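Local structure of pantothenate synthetase (3N8H) at residues Phe58-Asp69 against Ser123-Val134; Asn68-Gln76 against Leu187-Thr195. The protein probably catalyses the ATP-dependent condensation of pantoate with beta-alanine to give pantothenate, by way of a pantoyl-adenylate intermediate, and works as a homodimer. All blocks are in the same frame, centred on the assembly; numbering follows the deposited sequence. Where two conformers were deposited one is given.

Contact 1 of 2, residues Phe58-Asp69 against Ser123-Val134; sequences FVNPTQFNNPND and SRPGHFSGMLTV. With PRO (proline), chain C.
N65 OD1 takes two N-H groups of R124 and a water. R124 NE donates to it at 2.9 Å in a nearly straight bond that lies in the guanidinium plane; R124 NH2 adds a weak, longer one, and the water also reaches D69 OD2. The arginine chain bends at chi3 (62°) to turn its NE toward the asparagine, whose amide stands about 50° from the guanidinium. The second sound bond is H127 ND1 to Q63 O, 2.8 Å, straight and in the plane of the imidazole. The same ND1 sits 3.4 Å above the centre of R124's guanidinium, so imidazole and guanidinium lie one over the other. Further along helix 127-142, G130 lets the backbones come close: its CA makes a CA-H...O contact of 3.5 Å with T62 O. N60 ND2 donates to T62 OG1 (3.1 Å) and weakly to G130 O, beside V134 CG1, while N60 OD1 is hydrogen-bonded to Y101 OH. V134 CG2 meets the edge of the F58 ring. These bonds fasten the 58-66 loop, with Q63, predicted to bind pantoate and beta-alanine, to the helix start, where R124 NH1 bonds weakly to the bound proline's carboxyl O. The basic group is consistent with a pocket for a carboxylate.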
loop_
_atom_site.group_PDB
_atom_site.type_symbol
_atom_site.label_atom_id
_atom_site.label_comp_id
_atom_site.label_asym_id
_atom_site.label_seq_id
_atom_site.Cartn_x
_atom_site.Cartn_y
_atom_site.Cartn_z
ATOM N N PHE A 58 -2.892 11.967 15.059
ATOM C CA PHE A 58 -1.592 11.887 14.427
ATOM C C PHE A 58 -1.586 12.882 13.282
ATOM O O PHE A 58 -2.311 12.705 12.289
ATOM C CB PHE A 58 -1.278 10.465 13.919
ATOM C CG PHE A 58 0.088 10.344 13.235
ATOM C CD1 PHE A 58 0.183 10.009 11.876
ATOM C CD2 PHE A 58 1.266 10.584 13.950
ATOM C CE1 PHE A 58 1.433 9.909 11.239
ATOM C CE2 PHE A 58 2.515 10.491 13.328
ATOM C CZ PHE A 58 2.603 10.143 11.969
ATOM N N VAL A 59 -0.796 13.946 13.453
ATOM C CA VAL A 59 -0.589 14.911 12.401
ATOM C C VAL A 59 0.428 14.340 11.416
ATOM O O VAL A 59 1.649 14.416 11.614
ATOM C CB VAL A 59 -0.086 16.275 12.930
ATOM C CG1 VAL A 59 -0.112 17.278 11.797
ATOM C CG2 VAL A 59 -0.964 16.797 14.105
ATOM N N ASN A 60 -0.093 13.766 10.348
ATOM C CA ASN A 60 0.721 13.062 9.370
ATOM C C ASN A 60 1.504 13.988 8.438
ATOM O O ASN A 60 0.912 14.617 7.559
ATOM C CB ASN A 60 -0.170 12.111 8.557
ATOM C CG ASN A 60 0.591 11.398 7.481
ATOM O OD1 ASN A 60 1.718 10.970 7.699
ATOM N ND2 ASN A 60 -0.015 11.271 6.303
ATOM N N PRO A 61 2.843 14.042 8.597
ATOM C CA PRO A 61 3.651 14.975 7.804
ATOM C C PRO A 61 3.608 14.684 6.307
ATOM O O PRO A 61 3.778 15.598 5.508
ATOM C CB PRO A 61 5.089 14.733 8.286
ATOM C CG PRO A 61 4.996 13.831 9.461
ATOM C CD PRO A 61 3.659 13.197 9.490
ATOM N N THR A 62 3.387 13.425 5.916
ATOM C CA THR A 62 3.565 13.063 4.497
ATOM C C THR A 62 2.427 13.593 3.646
ATOM O O THR A 62 2.501 13.602 2.419
ATOM C CB THR A 62 3.714 11.548 4.256
ATOM O OG1 THR A 62 2.488 10.873 4.596
ATOM C CG2 THR A 62 4.890 10.984 5.056
ATOM N N GLN A 63 1.366 14.039 4.303
ATOM C CA GLN A 63 0.228 14.551 3.560
ATOM C C GLN A 63 0.146 16.076 3.521
ATOM O O GLN A 63 -0.762 16.641 2.897
ATOM C CB GLN A 63 -1.068 13.935 4.079
ATOM C CG GLN A 63 -1.562 14.433 5.427
ATOM C CD GLN A 63 -2.802 13.675 5.849
ATOM O OE1 GLN A 63 -3.896 14.245 5.987
ATOM N NE2 GLN A 63 -2.649 12.373 6.031
ATOM N N PHE A 64 1.068 16.746 4.197
ATOM C CA PHE A 64 1.119 18.211 4.084
ATOM C C PHE A 64 1.981 18.540 2.901
ATOM O O PHE A 64 3.187 18.308 2.927
ATOM C CB PHE A 64 1.703 18.845 5.336
ATOM C CG PHE A 64 0.762 18.831 6.499
ATOM C CD1 PHE A 64 0.093 19.999 6.888
ATOM C CD2 PHE A 64 0.513 17.643 7.183
ATOM C CE1 PHE A 64 -0.794 19.981 7.954
ATOM C CE2 PHE A 64 -0.380 17.613 8.238
ATOM C CZ PHE A 64 -1.037 18.783 8.628
ATOM N N ASN A 65 1.372 19.041 1.841
ATOM C CA ASN A 65 2.163 19.535 0.708
ATOM C C ASN A 65 2.782 20.931 0.992
ATOM O O ASN A 65 3.705 21.375 0.313
ATOM C CB ASN A 65 1.311 19.580 -0.557
ATOM C CG ASN A 65 0.018 20.349 -0.349
ATOM O OD1 ASN A 65 -0.830 19.948 0.461
ATOM N ND2 ASN A 65 -0.128 21.481 -1.054
ATOM N N ASN A 66 2.284 21.612 2.010
ATOM C CA ASN A 66 2.745 22.972 2.308
ATOM C C ASN A 66 3.421 23.049 3.684
ATOM O O ASN A 66 2.784 22.778 4.706
ATOM C CB ASN A 66 1.546 23.913 2.249
ATOM C CG ASN A 66 1.922 25.360 2.444
ATOM O OD1 ASN A 66 2.325 25.773 3.527
ATOM N ND2 ASN A 66 1.755 26.149 1.398
ATOM N N PRO A 67 4.710 23.434 3.722
ATOM C CA PRO A 67 5.466 23.380 4.978
ATOM C C PRO A 67 4.879 24.274 6.059
ATOM O O PRO A 67 4.802 23.901 7.242
ATOM C CB PRO A 67 6.870 23.866 4.578
ATOM C CG PRO A 67 6.964 23.598 3.129
ATOM C CD PRO A 67 5.568 23.750 2.566
ATOM N N ASN A 68 4.465 25.469 5.659
ATOM C CA ASN A 68 3.914 26.424 6.625
ATOM C C ASN A 68 2.627 25.889 7.238
ATOM O O ASN A 68 2.379 25.997 8.449
ATOM C CB ASN A 68 3.675 27.783 5.975
ATOM C CG ASN A 68 3.486 28.887 6.999
ATOM O OD1 ASN A 68 4.363 29.138 7.839
ATOM N ND2 ASN A 68 2.335 29.555 6.940
ATOM N N ASP A 69 1.807 25.296 6.391
ATOM C CA ASP A 69 0.606 24.632 6.868
ATOM C C ASP A 69 0.965 23.620 7.969
ATOM O O ASP A 69 0.341 23.600 9.036
ATOM C CB ASP A 69 -0.112 23.945 5.710
ATOM C CG ASP A 69 -1.425 23.311 6.134
ATOM O OD1 ASP A 69 -2.037 23.804 7.113
ATOM O OD2 ASP A 69 -1.827 22.313 5.502
ATOM N N SER A 123 -5.018 20.514 -6.487
ATOM C CA SER A 123 -4.734 21.646 -5.625
ATOM C C SER A 123 -3.639 21.287 -4.609
ATOM O O SER A 123 -2.821 22.131 -4.241
ATOM C CB SER A 123 -6.030 22.059 -4.914
ATOM O OG SER A 123 -5.969 23.373 -4.427
ATOM N N ARG A 124 -3.616 20.038 -4.158
ATOM C CA ARG A 124 -2.605 19.620 -3.176
ATOM C C ARG A 124 -1.757 18.453 -3.691
ATOM O O ARG A 124 -1.995 17.287 -3.353
ATOM C CB ARG A 124 -3.238 19.257 -1.833
ATOM C CG ARG A 124 -4.182 20.328 -1.265
ATOM C CD ARG A 124 -4.703 19.902 0.112
ATOM N NE ARG A 124 -3.622 19.757 1.086
ATOM C CZ ARG A 124 -3.795 19.376 2.344
ATOM N NH1 ARG A 124 -5.020 19.108 2.788
ATOM N NH2 ARG A 124 -2.740 19.287 3.164
ATOM N N PRO A 125 -0.770 18.762 -4.533
ATOM C CA PRO A 125 -0.018 17.663 -5.110
ATOM C C PRO A 125 0.624 16.814 -4.015
ATOM O O PRO A 125 1.283 17.354 -3.114
ATOM C CB PRO A 125 1.051 18.375 -5.945
ATOM C CG PRO A 125 0.416 19.694 -6.314
ATOM C CD PRO A 125 -0.456 20.063 -5.148
ATOM N N GLY A 126 0.423 15.496 -4.078
ATOM C CA GLY A 126 1.100 14.589 -3.161
ATOM C C GLY A 126 0.384 14.445 -1.824
ATOM O O GLY A 126 0.753 13.602 -0.990
ATOM N N HIS A 127 -0.658 15.241 -1.615
ATOM C CA HIS A 127 -1.480 15.091 -0.407
ATOM C C HIS A 127 -2.163 13.702 -0.329
ATOM O O HIS A 127 -2.131 13.060 0.710
ATOM C CB HIS A 127 -2.546 16.187 -0.332
ATOM C CG HIS A 127 -3.605 15.928 0.695
ATOM N ND1 HIS A 127 -3.364 16.000 2.052
ATOM C CD2 HIS A 127 -4.915 15.588 0.565
ATOM C CE1 HIS A 127 -4.474 15.717 2.715
ATOM N NE2 HIS A 127 -5.429 15.454 1.838
ATOM N N PHE A 128 -2.775 13.248 -1.422
ATOM C CA PHE A 128 -3.597 12.024 -1.368
ATOM C C PHE A 128 -2.722 10.792 -1.176
ATOM O O PHE A 128 -3.148 9.801 -0.560
ATOM C CB PHE A 128 -4.496 11.880 -2.628
ATOM C CG PHE A 128 -5.771 12.717 -2.585
ATOM C CD1 PHE A 128 -6.395 13.005 -1.376
ATOM C CD2 PHE A 128 -6.356 13.185 -3.759
ATOM C CE1 PHE A 128 -7.571 13.756 -1.319
ATOM C CE2 PHE A 128 -7.530 13.931 -3.715
ATOM C CZ PHE A 128 -8.134 14.219 -2.488
ATOM N N SER A 129 -1.490 10.857 -1.687
ATOM C CA SER A 129 -0.544 9.762 -1.502
ATOM C C SER A 129 -0.206 9.649 -0.013
ATOM O O SER A 129 -0.221 8.560 0.551
ATOM C CB SER A 129 0.713 9.960 -2.355
ATOM O OG SER A 129 1.709 8.995 -2.057
ATOM N N GLY A 130 0.073 10.782 0.627
ATOM C CA GLY A 130 0.369 10.788 2.053
ATOM C C GLY A 130 -0.756 10.237 2.913
ATOM O O GLY A 130 -0.519 9.460 3.846
HETATM N N MSE A 131 -1.974 10.658 2.585
HETATM C CA MSE A 131 -3.202 10.341 3.309
HETATM C C MSE A 131 -3.505 8.842 3.224
HETATM O O MSE A 131 -3.751 8.176 4.232
HETATM C CB MSE A 131 -4.352 11.133 2.665
HETATM C CG MSE A 131 -5.698 11.010 3.299
HETATM SE SE MSE A 131 -6.640 9.374 2.723
HETATM C CE MSE A 131 -7.097 10.029 0.892
ATOM N N LEU A 132 -3.482 8.324 2.010
ATOM C CA LEU A 132 -3.727 6.896 1.757
ATOM C C LEU A 132 -2.698 5.970 2.425
ATOM O O LEU A 132 -3.048 4.897 2.913
ATOM C CB LEU A 132 -3.739 6.639 0.250
ATOM C CG LEU A 132 -5.000 7.174 -0.431
ATOM C CD1 LEU A 132 -4.881 7.078 -1.961
ATOM C CD2 LEU A 132 -6.242 6.411 0.095
ATOM N N THR A 133 -1.432 6.380 2.437
ATOM C CA THR A 133 -0.375 5.584 3.057
ATOM C C THR A 133 -0.571 5.501 4.590
ATOM O O THR A 133 -0.547 4.415 5.181
ATOM C CB THR A 133 1.028 6.167 2.732
ATOM O OG1 THR A 133 1.210 6.219 1.302
ATOM C CG2 THR A 133 2.119 5.303 3.344
ATOM N N VAL A 134 -0.793 6.646 5.218
ATOM C CA VAL A 134 -1.021 6.668 6.663
ATOM C C VAL A 134 -2.350 5.993 7.013
ATOM O O VAL A 134 -2.442 5.297 8.015
ATOM C CB VAL A 134 -0.924 8.100 7.272
ATOM C CG1 VAL A 134 -2.195 8.906 7.022
ATOM C CG2 VAL A 134 -0.671 7.998 8.771
HETATM N N PRO C . -7.679 16.991 6.868
HETATM C CA PRO C . -6.509 16.354 6.270
HETATM C C PRO C . -5.448 17.403 5.932
HETATM O O PRO C . -5.732 18.604 6.027
HETATM C CB PRO C . -7.076 15.732 4.994
HETATM C CG PRO C . -8.493 15.418 5.343
HETATM C CD PRO C . -8.942 16.511 6.280
HETATM O O HOH W 1 3.501 12.416 -0.248
HETATM O O HOH W 2 -0.482 21.332 3.326
#

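Contact 2 of 2, residues Asn68-Gln76 against Leu187-Thr195; sequences NDYQTYPNQ and LSSRNKNLT. With AMP (adenosine monophosphate), chain D; PRO (proline), chain C.
The guanidinium of R190 is occupied on two edges and one face at once. Along one edge D69 takes it side-on, NE to OD1 and NH2 to OD2, each 2.8 Å, both oxygens met on their syn side; the carboxylate is turned about 36° from the guanidinium plane. Along another edge NH1 and NH2 both donate to the O of the bound proline at 2.9 Å, which leaves NH2 shared between two oxygens. Over the face comes Y73, whose CE1 sits 3.8 Å above the centre with the ring steeply inclined, 75° between planes: an edge-on-face approach. R190 reaches this spot because its chain runs extended from CG to NE, and V250 of strand 250-257 packs against it.

Y73 carries on to the nucleotide. One face of its ring bears P74 CD, and its OH shares a water with S189 OG and the O1P of AMP; S189 OG also bonds to A34 O. P74 CG presses on S189 O, 3.3 Å away, lodging the proline against the 3-10 turn 189-193. At the turn's far end N193 ND2 donates to T72 O at 3.2 Å, arriving well above the carbonyl plane, 54° out, and so not along a lone pair. Just before the turn, L187 O accepts from AMP N6 at 2.7 Å and also from K152 NZ.

The 187-190 segment, a predicted ATP site, probably corresponds to the KMSKS-like signature of this nucleotidyl-transferase-like fold. Here it and the turn are tied to helix 67-72 and the residues that follow by the D69 salt bridge, P74 packed on S189 O, and the N193 bond. D69 probably offsets much of R190's charge and fixes the guanidinium's rotation, so that two of the other N-H groups, one on NH1 and one on NH2, point at the proline O.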
loop_
_atom_site.group_PDB
_atom_site.type_symbol
_atom_site.label_atom_id
_atom_site.label_comp_id
_atom_site.label_asym_id
_atom_site.label_seq_id
_atom_site.Cartn_x
_atom_site.Cartn_y
_atom_site.Cartn_z
ATOM N N ASN A 68 4.465 25.469 5.659
ATOM C CA ASN A 68 3.914 26.424 6.625
ATOM C C ASN A 68 2.627 25.889 7.238
ATOM O O ASN A 68 2.379 25.997 8.449
ATOM C CB ASN A 68 3.675 27.783 5.975
ATOM C CG ASN A 68 3.486 28.887 6.999
ATOM O OD1 ASN A 68 4.363 29.138 7.839
ATOM N ND2 ASN A 68 2.335 29.555 6.940
ATOM N N ASP A 69 1.807 25.296 6.391
ATOM C CA ASP A 69 0.606 24.632 6.868
ATOM C C ASP A 69 0.965 23.620 7.969
ATOM O O ASP A 69 0.341 23.600 9.036
ATOM C CB ASP A 69 -0.112 23.945 5.710
ATOM C CG ASP A 69 -1.425 23.311 6.134
ATOM O OD1 ASP A 69 -2.037 23.804 7.113
ATOM O OD2 ASP A 69 -1.827 22.313 5.502
ATOM N N TYR A 70 1.986 22.802 7.720
ATOM C CA TYR A 70 2.397 21.807 8.703
ATOM C C TYR A 70 2.893 22.466 9.983
ATOM O O TYR A 70 2.522 22.054 11.075
ATOM C CB TYR A 70 3.479 20.896 8.131
ATOM C CG TYR A 70 3.932 19.789 9.059
ATOM C CD1 TYR A 70 3.109 18.695 9.339
ATOM C CD2 TYR A 70 5.203 19.816 9.635
ATOM C CE1 TYR A 70 3.534 17.671 10.184
ATOM C CE2 TYR A 70 5.638 18.795 10.476
ATOM C CZ TYR A 70 4.802 17.727 10.750
ATOM O OH TYR A 70 5.236 16.717 11.585
ATOM N N GLN A 71 3.740 23.484 9.841
ATOM C CA GLN A 71 4.326 24.155 10.997
ATOM C C GLN A 71 3.262 24.762 11.915
ATOM O O GLN A 71 3.358 24.673 13.136
ATOM C CB GLN A 71 5.284 25.256 10.550
ATOM C CG GLN A 71 6.419 24.807 9.659
ATOM C CD GLN A 71 7.379 25.953 9.371
ATOM O OE1 GLN A 71 7.879 26.596 10.296
ATOM N NE2 GLN A 71 7.630 26.224 8.089
ATOM N N THR A 72 2.249 25.375 11.317
ATOM C CA THR A 72 1.204 26.047 12.064
ATOM C C THR A 72 0.000 25.167 12.389
ATOM O O THR A 72 -0.929 25.632 13.036
ATOM C CB THR A 72 0.684 27.273 11.274
ATOM O OG1 THR A 72 0.192 26.839 9.993
ATOM C CG2 THR A 72 1.800 28.321 11.082
ATOM N N TYR A 73 -0.013 23.914 11.932
ATOM C CA TYR A 73 -1.213 23.105 12.131
ATOM C C TYR A 73 -1.586 23.062 13.619
ATOM O O TYR A 73 -0.714 22.916 14.475
ATOM C CB TYR A 73 -1.036 21.682 11.592
ATOM C CG TYR A 73 -2.385 21.002 11.487
ATOM C CD1 TYR A 73 -3.232 21.280 10.422
ATOM C CD2 TYR A 73 -2.837 20.143 12.489
ATOM C CE1 TYR A 73 -4.482 20.684 10.324
ATOM C CE2 TYR A 73 -4.087 19.539 12.402
ATOM C CZ TYR A 73 -4.910 19.814 11.319
ATOM O OH TYR A 73 -6.152 19.214 11.226
ATOM N N PRO A 74 -2.879 23.220 13.941
ATOM C CA PRO A 74 -3.167 23.408 15.377
ATOM C C PRO A 74 -2.787 22.219 16.248
ATOM O O PRO A 74 -2.988 21.042 15.890
ATOM C CB PRO A 74 -4.682 23.650 15.407
ATOM C CG PRO A 74 -4.980 24.258 14.069
ATOM C CD PRO A 74 -4.023 23.587 13.088
ATOM N N ASN A 75 -2.255 22.534 17.422
ATOM C CA ASN A 75 -1.791 21.522 18.351
ATOM C C ASN A 75 -2.332 21.828 19.752
ATOM O O ASN A 75 -2.118 22.924 20.259
ATOM C CB ASN A 75 -0.261 21.496 18.354
ATOM C CG ASN A 75 0.295 20.568 19.391
ATOM O OD1 ASN A 75 0.639 19.420 19.094
ATOM N ND2 ASN A 75 0.371 21.046 20.630
ATOM N N GLN A 76 -3.041 20.867 20.355
ATOM C CA GLN A 76 -3.656 21.034 21.686
ATOM C C GLN A 76 -4.004 19.678 22.327
ATOM O O GLN A 76 -5.175 19.367 22.588
ATOM C CB GLN A 76 -4.916 21.899 21.573
ATOM C CG GLN A 76 -5.815 21.477 20.426
ATOM C CD GLN A 76 -7.172 22.144 20.447
ATOM O OE1 GLN A 76 -8.192 21.493 20.688
ATOM N NE2 GLN A 76 -7.199 23.436 20.173
ATOM N N LEU A 187 -17.185 23.238 10.286
ATOM C CA LEU A 187 -16.185 23.141 11.349
ATOM C C LEU A 187 -14.902 22.493 10.807
ATOM O O LEU A 187 -14.955 21.520 10.039
ATOM C CB LEU A 187 -16.752 22.363 12.532
ATOM C CG LEU A 187 -17.952 23.098 13.127
ATOM C CD1 LEU A 187 -18.647 22.210 14.132
ATOM C CD2 LEU A 187 -17.472 24.412 13.750
ATOM N N SER A 188 -13.751 23.060 11.171
ATOM C CA SER A 188 -12.447 22.556 10.725
ATOM C C SER A 188 -11.357 22.977 11.717
ATOM O O SER A 188 -11.430 24.074 12.268
ATOM C CB SER A 188 -12.125 23.130 9.347
ATOM O OG SER A 188 -11.231 22.290 8.645
ATOM N N SER A 189 -10.351 22.127 11.925
ATOM C CA SER A 189 -9.274 22.430 12.875
ATOM C C SER A 189 -8.508 23.697 12.500
ATOM O O SER A 189 -8.155 24.494 13.366
ATOM C CB SER A 189 -8.302 21.245 13.028
ATOM O OG SER A 189 -8.979 20.110 13.554
ATOM N N ARG A 190 -8.251 23.877 11.206
ATOM C CA ARG A 190 -7.537 25.059 10.734
ATOM C C ARG A 190 -8.300 26.358 11.045
ATOM O O ARG A 190 -7.702 27.445 11.069
ATOM C CB ARG A 190 -7.223 24.944 9.231
ATOM C CG ARG A 190 -6.019 24.044 8.906
ATOM C CD ARG A 190 -5.756 24.009 7.378
ATOM N NE ARG A 190 -4.749 23.019 6.994
ATOM C CZ ARG A 190 -5.022 21.739 6.746
ATOM N NH1 ARG A 190 -6.270 21.298 6.831
ATOM N NH2 ARG A 190 -4.055 20.895 6.406
ATOM N N ASN A 191 -9.610 26.246 11.286
ATOM C CA ASN A 191 -10.408 27.402 11.695
ATOM C C ASN A 191 -9.805 28.069 12.937
ATOM O O ASN A 191 -10.024 29.262 13.175
ATOM C CB ASN A 191 -11.865 27.010 12.038
ATOM C CG ASN A 191 -12.725 26.703 10.811
ATOM O OD1 ASN A 191 -12.231 26.608 9.686
ATOM N ND2 ASN A 191 -14.027 26.538 11.038
ATOM N N LYS A 192 -9.096 27.287 13.759
ATOM C CA LYS A 192 -8.542 27.837 15.005
ATOM C C LYS A 192 -7.438 28.847 14.694
ATOM O O LYS A 192 -7.035 29.616 15.557
ATOM C CB LYS A 192 -8.030 26.735 15.944
ATOM C CG LYS A 192 -9.140 25.823 16.476
ATOM C CD LYS A 192 -8.678 24.381 16.627
ATOM C CE LYS A 192 -9.867 23.422 16.630
ATOM N NZ LYS A 192 -9.900 22.622 17.873
ATOM N N ASN A 193 -6.966 28.835 13.449
ATOM C CA ASN A 193 -5.924 29.754 13.010
ATOM C C ASN A 193 -6.494 31.051 12.450
ATOM O O ASN A 193 -5.748 31.981 12.151
ATOM C CB ASN A 193 -5.000 29.076 11.991
ATOM C CG ASN A 193 -4.032 28.100 12.650
ATOM O OD1 ASN A 193 -3.851 28.120 13.875
ATOM N ND2 ASN A 193 -3.417 27.235 11.847
ATOM N N LEU A 194 -7.819 31.116 12.333
ATOM C CA LEU A 194 -8.473 32.331 11.842
ATOM C C LEU A 194 -8.553 33.407 12.914
ATOM O O LEU A 194 -8.965 33.137 14.051
ATOM C CB LEU A 194 -9.894 32.033 11.383
ATOM C CG LEU A 194 -10.125 31.054 10.237
ATOM C CD1 LEU A 194 -11.641 30.733 10.171
ATOM C CD2 LEU A 194 -9.601 31.637 8.924
ATOM N N THR A 195 -8.181 34.630 12.549
ATOM C CA THR A 195 -8.369 35.758 13.442
ATOM C C THR A 195 -9.850 36.118 13.482
ATOM O O THR A 195 -10.666 35.537 12.762
ATOM C CB THR A 195 -7.577 37.001 12.983
ATOM O OG1 THR A 195 -8.138 37.498 11.759
ATOM C CG2 THR A 195 -6.099 36.655 12.780
HETATM P P AMP D . -9.072 15.897 10.174
HETATM O O1P AMP D . -8.739 15.797 11.660
HETATM O O2P AMP D . -9.473 17.250 9.671
HETATM O O3P AMP D . -8.069 15.230 9.305
HETATM O "O5'" AMP D . -10.491 15.117 10.080
HETATM C "C5'" AMP D . -10.717 13.855 10.711
HETATM C "C4'" AMP D . -12.062 13.305 10.306
HETATM O "O4'" AMP D . -13.104 14.234 10.747
HETATM C "C3'" AMP D . -12.241 13.127 8.788
HETATM O "O3'" AMP D . -13.078 11.986 8.529
HETATM C "C2'" AMP D . -12.979 14.403 8.403
HETATM O "O2'" AMP D . -13.708 14.358 7.187
HETATM C "C1'" AMP D . -13.881 14.605 9.618
HETATM N N9 AMP D . -14.372 15.984 9.730
HETATM C C8 AMP D . -13.612 17.103 9.689
HETATM N N7 AMP D . -14.396 18.213 9.782
HETATM C C5 AMP D . -15.686 17.798 9.854
HETATM C C6 AMP D . -17.004 18.457 9.968
HETATM N N6 AMP D . -17.072 19.798 9.998
HETATM N N1 AMP D . -18.112 17.697 10.029
HETATM C C2 AMP D . -18.014 16.348 9.967
HETATM N N3 AMP D . -16.848 15.674 9.872
HETATM C C4 AMP D . -15.662 16.333 9.817
HETATM N N PRO C . -7.679 16.991 6.868
HETATM C CA PRO C . -6.509 16.354 6.270
HETATM C C PRO C . -5.448 17.403 5.932
HETATM O O PRO C . -5.732 18.604 6.027
HETATM C CB PRO C . -7.076 15.732 4.994
HETATM C CG PRO C . -8.493 15.418 5.343
HETATM C CD PRO C . -8.942 16.511 6.280
HETATM O O HOH W 3 -7.386 17.777 12.919
#

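The two contacts, centres about 15 Å apart, lie around one pocket and share N68 and D69. Contact 1 lays the pocket loop against helix 127-142; contact 2 sets helix 67-72 and the residues after it against the nucleotide-binding segment. They meet over the bound proline, whose carboxyl O takes a weak bond from R124 and two from R190. R124 NH2 and R190 NH2 come within 3.9 Å, with the proline O and D69 OD2 (a long ion pair to R124) beside them, probably offsetting the like charges. F64 CE1 packs 3.7 Å from Y73 CD1, the rings edge-to-face. AMP reaches contact 2 through L187 O and a water on Y73 and S189, its other partners including H39 and D153.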